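Local coordinates for protein death domain of pelle (PDB 1D2Z) that binds the death domain of Tube, recruiting the Pelle serine/threonine kinase in the Toll pathway that sets embryonic dorsoventral polarity, at residues S62-F65 against L66-W69; A82-K86 against L87-N91; V100-D103 against L104-Y107. All coordinates share one frame; numbering follows the deposited sequence.

Overall arrangement
The three contacts follow one another along the chain of Pelle's death domain, a helical bundle. Contact 1 spans about two turns of helix 61-73; contact 2 ends helix 77-86 and leads into helix 90-95; contact 3 lies in the tail after that last helix. Centres of contacts 1 and 2 are about 16 Å apart, on opposite sides of the chain's centre, yet Leu83 reaches Phe65 and Trp69 across the core. Contacts 2 and 3, about 13 Å apart between centres, meet where Lys85 lies on Tyr107. Contacts 1 and 3 are about 23 Å apart between centres and do not touch. All three also reach Tube's death domain, so the fold and the binding surface share residues.

Contact 1 of 3, residues S62-F65 against L66-W69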
ATOM      1  N   SER A  62      16.535   7.714   2.319  1.00 26.67           N
ATOM      2  CA  SER A  62      16.224   6.352   2.726  1.00 26.26           C
ATOM      3  C   SER A  62      14.916   6.288   3.501  1.00 25.51           C
ATOM      4  O   SER A  62      14.179   5.315   3.379  1.00 23.90           O
ATOM      5  CB  SER A  62      17.367   5.747   3.540  1.00 27.25           C
ATOM      6  OG  SER A  62      17.504   6.424   4.773  1.00 32.09           O
ATOM      7  N   ASN A  63      14.622   7.319   4.288  1.00 24.80           N
ATOM      8  CA  ASN A  63      13.363   7.338   5.037  1.00 27.23           C
ATOM      9  C   ASN A  63      12.192   7.355   4.052  1.00 26.56           C
ATOM     10  O   ASN A  63      11.168   6.706   4.273  1.00 26.62           O
ATOM     11  CB  ASN A  63      13.276   8.560   5.953  1.00 28.13           C
ATOM     12  CG  ASN A  63      11.973   8.608   6.726  1.00 30.98           C
ATOM     13  OD1 ASN A  63      11.645   7.678   7.468  1.00 27.85           O
ATOM     14  ND2 ASN A  63      11.209   9.680   6.536  1.00 30.65           N
ATOM     15  N   GLU A  64      12.355   8.109   2.966  1.00 26.96           N
ATOM     16  CA  GLU A  64      11.321   8.200   1.941  1.00 28.65           C
ATOM     17  C   GLU A  64      11.169   6.839   1.267  1.00 25.20           C
ATOM     18  O   GLU A  64      10.061   6.422   0.941  1.00 26.78           O
ATOM     19  CB  GLU A  64      11.665   9.287   0.919  1.00 29.97           C
ATOM     20  CG  GLU A  64      10.506   9.620  -0.027  1.00 36.81           C
ATOM     21  CD  GLU A  64       9.244  10.055   0.713  1.00 40.16           C
ATOM     22  OE1 GLU A  64       9.350  10.700   1.778  1.00 38.66           O
ATOM     23  OE2 GLU A  64       8.141   9.737   0.235  1.00 42.61           O
ATOM     24  N   PHE A  65      12.290   6.155   1.047  1.00 26.37           N
ATOM     25  CA  PHE A  65      12.245   4.821   0.452  1.00 26.06           C
ATOM     26  C   PHE A  65      11.429   3.909   1.383  1.00 27.61           C
ATOM     27  O   PHE A  65      10.574   3.146   0.919  1.00 26.41           O
ATOM     28  CB  PHE A  65      13.656   4.247   0.249  1.00 25.01           C
ATOM     29  CG  PHE A  65      13.668   2.783  -0.103  1.00 24.09           C
ATOM     30  CD1 PHE A  65      13.409   2.362  -1.403  1.00 26.86           C
ATOM     31  CD2 PHE A  65      13.886   1.820   0.881  1.00 23.29           C
ATOM     32  CE1 PHE A  65      13.359   1.000  -1.718  1.00 24.82           C
ATOM     33  CE2 PHE A  65      13.840   0.461   0.579  1.00 23.25           C
ATOM     34  CZ  PHE A  65      13.572   0.048  -0.728  1.00 25.37           C
ATOM     35  N   LEU A  66      11.690   3.985   2.691  1.00 24.76           N
ATOM     36  CA  LEU A  66      10.940   3.160   3.641  1.00 25.74           C
ATOM     37  C   LEU A  66       9.461   3.544   3.642  1.00 25.98           C
ATOM     38  O   LEU A  66       8.601   2.682   3.783  1.00 27.20           O
ATOM     39  CB  LEU A  66      11.501   3.283   5.059  1.00 24.66           C
ATOM     40  CG  LEU A  66      12.896   2.708   5.329  1.00 25.95           C
ATOM     41  CD1 LEU A  66      13.246   2.895   6.809  1.00 21.01           C
ATOM     42  CD2 LEU A  66      12.934   1.235   4.958  1.00 28.26           C
ATOM     43  N   ASN A  67       9.178   4.840   3.505  1.00 26.73           N
ATOM     44  CA  ASN A  67       7.796   5.328   3.474  1.00 29.16           C
ATOM     45  C   ASN A  67       7.041   4.704   2.298  1.00 31.27           C
ATOM     46  O   ASN A  67       5.899   4.272   2.442  1.00 31.49           O
ATOM     47  CB  ASN A  67       7.757   6.860   3.351  1.00 30.99           C
ATOM     48  CG  ASN A  67       8.019   7.576   4.681  1.00 34.14           C
ATOM     49  OD1 ASN A  67       7.896   6.991   5.753  1.00 32.74           O
ATOM     50  ND2 ASN A  67       8.376   8.851   4.601  1.00 33.77           N
ATOM     51  N   ILE A  68       7.698   4.639   1.143  1.00 30.71           N
ATOM     52  CA  ILE A  68       7.088   4.071  -0.059  1.00 30.60           C
ATOM     53  C   ILE A  68       7.022   2.542  -0.032  1.00 29.36           C
ATOM     54  O   ILE A  68       5.938   1.955  -0.084  1.00 29.14           O
ATOM     55  CB  ILE A  68       7.838   4.539  -1.345  1.00 29.27           C
ATOM     56  CG1 ILE A  68       7.708   6.057  -1.498  1.00 30.44           C
ATOM     57  CG2 ILE A  68       7.277   3.838  -2.585  1.00 31.91           C
ATOM     58  CD1 ILE A  68       8.643   6.676  -2.524  1.00 32.90           C
ATOM     59  N   TRP A  69       8.184   1.905   0.062  1.00 30.48           N
ATOM     60  CA  TRP A  69       8.268   0.447   0.054  1.00 28.15           C
ATOM     61  C   TRP A  69       7.602  -0.202   1.273  1.00 29.21           C
ATOM     62  O   TRP A  69       6.874  -1.186   1.139  1.00 26.98           O
ATOM     63  CB  TRP A  69       9.734   0.028  -0.071  1.00 29.93           C
ATOM     64  CG  TRP A  69       9.944  -1.408  -0.420  1.00 29.02           C
ATOM     65  CD1 TRP A  69       9.477  -2.068  -1.532  1.00 29.66           C
ATOM     66  CD2 TRP A  69      10.682  -2.368   0.337  1.00 29.74           C
ATOM     67  NE1 TRP A  69       9.880  -3.380  -1.506  1.00 27.88           N
ATOM     68  CE2 TRP A  69      10.622  -3.593  -0.372  1.00 29.49           C
ATOM     69  CE3 TRP A  69      11.390  -2.317   1.547  1.00 27.41           C
ATOM     70  CZ2 TRP A  69      11.246  -4.753   0.091  1.00 32.23           C
ATOM     71  CZ3 TRP A  69      12.008  -3.474   2.006  1.00 31.01           C
ATOM     72  CH2 TRP A  69      11.931  -4.674   1.281  1.00 28.98           C
TER
HETATM   73  O   HOH W   1       8.367   9.441   7.799  1.00 46.22           O
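Phe65 O accepts the backbone N-H of Trp69 at 2.8 Å, a fairly straight i to i+4 bond of helix 61-73 in the death-domain bundle. Leu66, Asn67 and Ile68 donate in the same way to the carbonyls of Ser62, Asn63 and Glu64. Two rings, Phe65 and Trp69, make the main side-chain contact. Phe65 holds CG anti to its own N (chi1 169°) and Trp69 does likewise, which lays both side chains alongside each other, pointing the same way. Their planes are only 23° from parallel but slid apart, with 5.3 Å between the centroid of the Phe65 ring and that of the Trp69 five-membered ring. The better overlap is a CH-pi contact: Trp69 CB sits over one Phe65 face, 4.1 Å from the centroid. At the ring rims, Phe65 CE2 comes within 3.8 Å of Trp69 CE3. Leu83 of helix 77-86 packs against this pair. Asn63 and Asn67 form a polar pair, their amide planes 73° apart. Arg21 takes Asn63 OD1, while the backbone O of Asn67 accepts from Asn29 of the Tube chain. One water accepts from Asn63 ND2 at 3.1 Å and from Asn67 ND2 at 3.3 Å, bridging the two amides.

Contact 2 of 3, residues A82-K86 against L87-N91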
ATOM      1  N   ALA A  82      16.335  -8.978   4.631  1.00 34.30           N
ATOM      2  CA  ALA A  82      16.696  -9.752   3.443  1.00 34.36           C
ATOM      3  C   ALA A  82      17.188  -8.865   2.298  1.00 33.69           C
ATOM      4  O   ALA A  82      18.103  -9.245   1.558  1.00 33.40           O
ATOM      5  CB  ALA A  82      15.510 -10.603   2.980  1.00 36.24           C
ATOM      6  N   LEU A  83      16.583  -7.686   2.147  1.00 32.74           N
ATOM      7  CA  LEU A  83      16.990  -6.750   1.104  1.00 30.90           C
ATOM      8  C   LEU A  83      18.411  -6.279   1.383  1.00 33.14           C
ATOM      9  O   LEU A  83      19.244  -6.216   0.478  1.00 31.91           O
ATOM     10  CB  LEU A  83      16.049  -5.546   1.042  1.00 29.66           C
ATOM     11  CG  LEU A  83      16.455  -4.391   0.112  1.00 31.12           C
ATOM     12  CD1 LEU A  83      16.546  -4.859  -1.343  1.00 31.39           C
ATOM     13  CD2 LEU A  83      15.457  -3.245   0.239  1.00 29.94           C
ATOM     14  N   PHE A  84      18.672  -5.919   2.637  1.00 32.76           N
ATOM     15  CA  PHE A  84      20.001  -5.471   3.034  1.00 34.08           C
ATOM     16  C   PHE A  84      20.994  -6.603   2.759  1.00 34.01           C
ATOM     17  O   PHE A  84      22.083  -6.373   2.226  1.00 31.63           O
ATOM     18  CB  PHE A  84      20.026  -5.111   4.526  1.00 32.48           C
ATOM     19  CG  PHE A  84      19.234  -3.881   4.877  1.00 32.50           C
ATOM     20  CD1 PHE A  84      19.017  -2.878   3.935  1.00 27.36           C
ATOM     21  CD2 PHE A  84      18.740  -3.708   6.171  1.00 31.68           C
ATOM     22  CE1 PHE A  84      18.323  -1.713   4.280  1.00 27.86           C
ATOM     23  CE2 PHE A  84      18.048  -2.550   6.526  1.00 30.94           C
ATOM     24  CZ  PHE A  84      17.838  -1.550   5.579  1.00 26.57           C
ATOM     25  N   LYS A  85      20.587  -7.826   3.089  1.00 35.86           N
ATOM     26  CA  LYS A  85      21.431  -9.001   2.889  1.00 40.23           C
ATOM     27  C   LYS A  85      21.792  -9.174   1.415  1.00 41.28           C
ATOM     28  O   LYS A  85      22.951  -9.433   1.082  1.00 40.46           O
ATOM     29  CB  LYS A  85      20.735 -10.261   3.412  1.00 40.95           C
ATOM     30  CG  LYS A  85      21.577 -11.530   3.311  1.00 43.26           C
ATOM     31  CD  LYS A  85      20.817 -12.743   3.826  1.00 44.29           C
ATOM     32  CE  LYS A  85      21.655 -14.023   3.733  1.00 46.96           C
ATOM     33  NZ  LYS A  85      21.946 -14.443   2.329  1.00 47.16           N
ATOM     34  N   LYS A  86      20.805  -8.987   0.539  1.00 40.90           N
ATOM     35  CA  LYS A  86      21.019  -9.119  -0.900  1.00 43.29           C
ATOM     36  C   LYS A  86      21.965  -8.046  -1.430  1.00 42.84           C
ATOM     37  O   LYS A  86      22.766  -8.306  -2.327  1.00 43.94           O
ATOM     38  CB  LYS A  86      19.679  -9.074  -1.655  1.00 47.17           C
ATOM     39  CG  LYS A  86      19.821  -9.203  -3.172  1.00 51.75           C
ATOM     40  CD  LYS A  86      18.553  -9.715  -3.853  1.00 54.25           C
ATOM     41  CE  LYS A  86      17.458  -8.665  -3.926  1.00 55.82           C
ATOM     42  NZ  LYS A  86      16.310  -9.187  -4.728  1.00 55.50           N
ATOM     43  N   LEU A  87      21.882  -6.844  -0.865  1.00 40.93           N
ATOM     44  CA  LEU A  87      22.739  -5.745  -1.289  1.00 39.19           C
ATOM     45  C   LEU A  87      24.004  -5.652  -0.434  1.00 39.89           C
ATOM     46  O   LEU A  87      24.765  -4.688  -0.538  1.00 37.49           O
ATOM     47  CB  LEU A  87      21.971  -4.424  -1.214  1.00 41.31           C
ATOM     48  CG  LEU A  87      20.777  -4.239  -2.157  1.00 42.89           C
ATOM     49  CD1 LEU A  87      20.122  -2.888  -1.899  1.00 39.02           C
ATOM     50  CD2 LEU A  87      21.238  -4.344  -3.605  1.00 42.44           C
ATOM     51  N   LYS A  88      24.240  -6.686   0.370  1.00 39.59           N
ATOM     52  CA  LYS A  88      25.379  -6.761   1.287  1.00 42.74           C
ATOM     53  C   LYS A  88      25.617  -5.520   2.153  1.00 41.55           C
ATOM     54  O   LYS A  88      26.742  -5.030   2.285  1.00 42.23           O
ATOM     55  CB  LYS A  88      26.671  -7.244   0.598  1.00 46.34           C
ATOM     56  CG  LYS A  88      26.989  -6.651  -0.765  1.00 51.52           C
ATOM     57  CD  LYS A  88      28.330  -7.159  -1.286  1.00 54.11           C
ATOM     58  CE  LYS A  88      28.402  -8.684  -1.296  1.00 55.59           C
ATOM     59  NZ  LYS A  88      27.419  -9.322  -2.218  1.00 56.69           N
ATOM     60  N   LEU A  89      24.526  -5.002   2.715  1.00 40.06           N
ATOM     61  CA  LEU A  89      24.575  -3.849   3.610  1.00 37.77           C
ATOM     62  C   LEU A  89      24.537  -4.442   5.021  1.00 36.41           C
ATOM     63  O   LEU A  89      23.526  -4.369   5.720  1.00 35.36           O
ATOM     64  CB  LEU A  89      23.374  -2.933   3.355  1.00 35.62           C
ATOM     65  CG  LEU A  89      23.332  -2.310   1.955  1.00 37.56           C
ATOM     66  CD1 LEU A  89      22.012  -1.587   1.728  1.00 35.36           C
ATOM     67  CD2 LEU A  89      24.514  -1.361   1.771  1.00 35.06           C
ATOM     68  N   HIS A  90      25.652  -5.057   5.411  1.00 36.56           N
ATOM     69  CA  HIS A  90      25.782  -5.724   6.708  1.00 35.87           C
ATOM     70  C   HIS A  90      25.585  -4.846   7.934  1.00 32.67           C
ATOM     71  O   HIS A  90      24.975  -5.282   8.912  1.00 32.31           O
ATOM     72  CB  HIS A  90      27.114  -6.481   6.780  1.00 40.46           C
ATOM     73  CG  HIS A  90      27.273  -7.503   5.697  1.00 42.82           C
ATOM     74  ND1 HIS A  90      26.557  -8.681   5.678  1.00 43.70           N
ATOM     75  CD2 HIS A  90      27.998  -7.484   4.554  1.00 44.64           C
ATOM     76  CE1 HIS A  90      26.826  -9.339   4.564  1.00 43.64           C
ATOM     77  NE2 HIS A  90      27.697  -8.634   3.865  1.00 46.20           N
ATOM     78  N   ASN A  91      26.117  -3.630   7.905  1.00 30.59           N
ATOM     79  CA  ASN A  91      25.935  -2.734   9.040  1.00 31.61           C
ATOM     80  C   ASN A  91      24.476  -2.288   9.155  1.00 31.51           C
ATOM     81  O   ASN A  91      24.010  -1.960  10.241  1.00 32.22           O
ATOM     82  CB  ASN A  91      26.888  -1.544   8.968  1.00 35.37           C
ATOM     83  CG  ASN A  91      28.277  -1.890   9.486  1.00 37.76           C
ATOM     84  OD1 ASN A  91      28.428  -2.382  10.605  1.00 39.92           O
ATOM     85  ND2 ASN A  91      29.294  -1.638   8.672  1.00 39.04           N
TER
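The Phe84 ring is met obliquely by Leu89, whose CD1 methyl lies 3.9 Å from Phe84 CD1; the two side chains cross at about a right angle. Beyond these segments the same ring packs against Leu24 and Leu28 of helix 18-31 and Ala92 and Met93 of helix 90-95, so it is buried in the core. Leu83 and Leu87, one turn apart, run side by side in the same direction, with 4.1 Å between Leu83 CD1 and Leu87 CD1. Leu87 keeps CG beside its own N (chi1 -65°), which carries the branch back over the Leu83 carbonyl and toward Gln36 and Leu37 of helix 34-40. Cutting this side chain back to an alanine would probably leave Leu83 CD1 without its neighbour and open a gap beside Leu37. The backbone closes the helix here. Leu87 N still donates to Leu83 O at 3.0 Å, but Lys88 takes positive phi (48°), and its N turns to Lys85 O, 3.1 Å away and well above that carbonyl's plane. Leu89 N then reaches Phe84 O at 2.8 Å in an almost straight bond. These paired bonds, with the apolar touch of Phe84 on Leu89, are the signature of a Schellman motif, here ending helix 77-86.

Contact 3 of 3, residues V100-D103 against L104-Y107; sequences VSED and LHKY
Val100 points its side chain at Leu104, and the two cross at about a right angle, just before a short 3-10 turn in the tail that follows the last helix of the death domain. Val100 CG1 and Leu104 CD1 are only 3.3 Å apart, tighter than usual for two methyls, so their exact placement is somewhat doubtful. Both residues also lie on Phe81 of helix 77-86, which ties the tail to the bundle, and Leu104 touches Leu149 of the Tube death domain as well. Ser101 comes next and opens the turn: its carbonyl O accepts Leu104 N at 3.0 Å, and its OG takes a weak bond from Asp103 N at 3.4 Å, a loose ST turn. Glu102 follows with the same i to i+3 spacing, its O receiving His105 N at 3.0 Å from well above the carbonyl plane. His105 keeps CG beside its own N (chi1 -65°), which turns the ring back over Glu102. The imidazole lies flat against Glu102 CA in a CH-pi contact, the carbon standing 3.6 Å from the His105 ring centroid and only 4° off the normal. The ring's rotation is further fixed by NE2, bound to Lys97 O. Asp103 ends the segment, its backbone O 4.2 Å from Lys106 CD.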
ATOM      1  N   VAL A 100      14.433  -8.660  14.447  1.00 40.23           N
ATOM      2  CA  VAL A 100      14.421  -9.837  13.593  1.00 43.50           C
ATOM      3  C   VAL A 100      14.826 -11.016  14.480  1.00 45.92           C
ATOM      4  O   VAL A 100      15.436 -10.819  15.535  1.00 44.67           O
ATOM      5  CB  VAL A 100      15.440  -9.664  12.434  1.00 45.11           C
ATOM      6  CG1 VAL A 100      15.649 -10.952  11.702  1.00 46.39           C
ATOM      7  CG2 VAL A 100      14.958  -8.587  11.464  1.00 45.12           C
ATOM      8  N   SER A 101      14.455 -12.229  14.075  1.00 48.17           N
ATOM      9  CA  SER A 101      14.786 -13.436  14.834  1.00 49.76           C
ATOM     10  C   SER A 101      16.291 -13.636  14.961  1.00 49.77           C
ATOM     11  O   SER A 101      17.039 -13.429  14.003  1.00 47.55           O
ATOM     12  CB  SER A 101      14.160 -14.669  14.178  1.00 49.98           C
ATOM     13  OG  SER A 101      14.605 -15.854  14.812  1.00 54.28           O
ATOM     14  N   GLU A 102      16.717 -14.055  16.150  1.00 53.20           N
ATOM     15  CA  GLU A 102      18.129 -14.297  16.447  1.00 56.27           C
ATOM     16  C   GLU A 102      18.759 -15.321  15.508  1.00 56.30           C
ATOM     17  O   GLU A 102      19.957 -15.268  15.244  1.00 55.36           O
ATOM     18  CB  GLU A 102      18.298 -14.771  17.893  1.00 58.35           C
ATOM     19  CG  GLU A 102      17.841 -13.771  18.941  1.00 63.17           C
ATOM     20  CD  GLU A 102      18.040 -14.270  20.369  1.00 66.60           C
ATOM     21  OE1 GLU A 102      18.256 -15.488  20.567  1.00 65.84           O
ATOM     22  OE2 GLU A 102      17.972 -13.435  21.298  1.00 68.31           O
ATOM     23  N   ASP A 103      17.941 -16.248  15.015  1.00 58.20           N
ATOM     24  CA  ASP A 103      18.398 -17.296  14.103  1.00 59.95           C
ATOM     25  C   ASP A 103      18.911 -16.742  12.777  1.00 60.34           C
ATOM     26  O   ASP A 103      19.534 -17.468  11.997  1.00 60.84           O
ATOM     27  CB  ASP A 103      17.269 -18.294  13.831  1.00 63.24           C
ATOM     28  CG  ASP A 103      16.718 -18.921  15.102  1.00 66.53           C
ATOM     29  OD1 ASP A 103      17.502 -19.158  16.050  1.00 69.67           O
ATOM     30  OD2 ASP A 103      15.497 -19.182  15.152  1.00 68.12           O
ATOM     31  N   LEU A 104      18.644 -15.462  12.520  1.00 59.15           N
ATOM     32  CA  LEU A 104      19.087 -14.820  11.281  1.00 57.86           C
ATOM     33  C   LEU A 104      20.365 -14.001  11.464  1.00 57.28           C
ATOM     34  O   LEU A 104      20.947 -13.519  10.492  1.00 56.37           O
ATOM     35  CB  LEU A 104      17.970 -13.940  10.711  1.00 57.47           C
ATOM     36  CG  LEU A 104      16.655 -14.663  10.395  1.00 57.72           C
ATOM     37  CD1 LEU A 104      15.631 -13.672   9.880  1.00 59.45           C
ATOM     38  CD2 LEU A 104      16.886 -15.766   9.372  1.00 56.61           C
ATOM     39  N   HIS A 105      20.818 -13.881  12.710  1.00 55.30           N
ATOM     40  CA  HIS A 105      22.020 -13.114  13.021  1.00 54.66           C
ATOM     41  C   HIS A 105      23.308 -13.691  12.435  1.00 55.14           C
ATOM     42  O   HIS A 105      24.344 -13.023  12.425  1.00 52.55           O
ATOM     43  CB  HIS A 105      22.146 -12.921  14.535  1.00 54.42           C
ATOM     44  CG  HIS A 105      21.051 -12.088  15.128  1.00 53.95           C
ATOM     45  ND1 HIS A 105      21.005 -11.759  16.466  1.00 54.07           N
ATOM     46  CD2 HIS A 105      19.959 -11.519  14.564  1.00 53.26           C
ATOM     47  CE1 HIS A 105      19.933 -11.023  16.700  1.00 55.29           C
ATOM     48  NE2 HIS A 105      19.281 -10.862  15.562  1.00 54.56           N
ATOM     49  N   LYS A 106      23.230 -14.920  11.926  1.00 56.53           N
ATOM     50  CA  LYS A 106      24.376 -15.593  11.315  1.00 59.11           C
ATOM     51  C   LYS A 106      24.810 -14.905  10.023  1.00 58.07           C
ATOM     52  O   LYS A 106      25.995 -14.875   9.688  1.00 57.22           O
ATOM     53  CB  LYS A 106      24.026 -17.051  10.995  1.00 62.60           C
ATOM     54  CG  LYS A 106      23.801 -17.918  12.215  1.00 68.44           C
ATOM     55  CD  LYS A 106      23.282 -19.300  11.844  1.00 71.23           C
ATOM     56  CE  LYS A 106      23.056 -20.148  13.092  1.00 72.82           C
ATOM     57  NZ  LYS A 106      22.541 -21.512  12.775  1.00 73.19           N
ATOM     58  N   TYR A 107      23.838 -14.344   9.309  1.00 57.58           N
ATOM     59  CA  TYR A 107      24.088 -13.674   8.037  1.00 56.76           C
ATOM     60  C   TYR A 107      24.698 -12.279   8.164  1.00 55.06           C
ATOM     61  O   TYR A 107      25.155 -11.707   7.173  1.00 54.88           O
ATOM     62  CB  TYR A 107      22.792 -13.588   7.232  1.00 58.95           C
ATOM     63  CG  TYR A 107      22.019 -14.887   7.165  1.00 62.55           C
ATOM     64  CD1 TYR A 107      22.619 -16.060   6.702  1.00 63.08           C
ATOM     65  CD2 TYR A 107      20.683 -14.940   7.562  1.00 63.72           C
ATOM     66  CE1 TYR A 107      21.900 -17.257   6.635  1.00 64.94           C
ATOM     67  CE2 TYR A 107      19.959 -16.126   7.500  1.00 65.33           C
ATOM     68  CZ  TYR A 107      20.569 -17.280   7.035  1.00 66.76           C
ATOM     69  OH  TYR A 107      19.841 -18.447   6.966  1.00 68.90           O
TER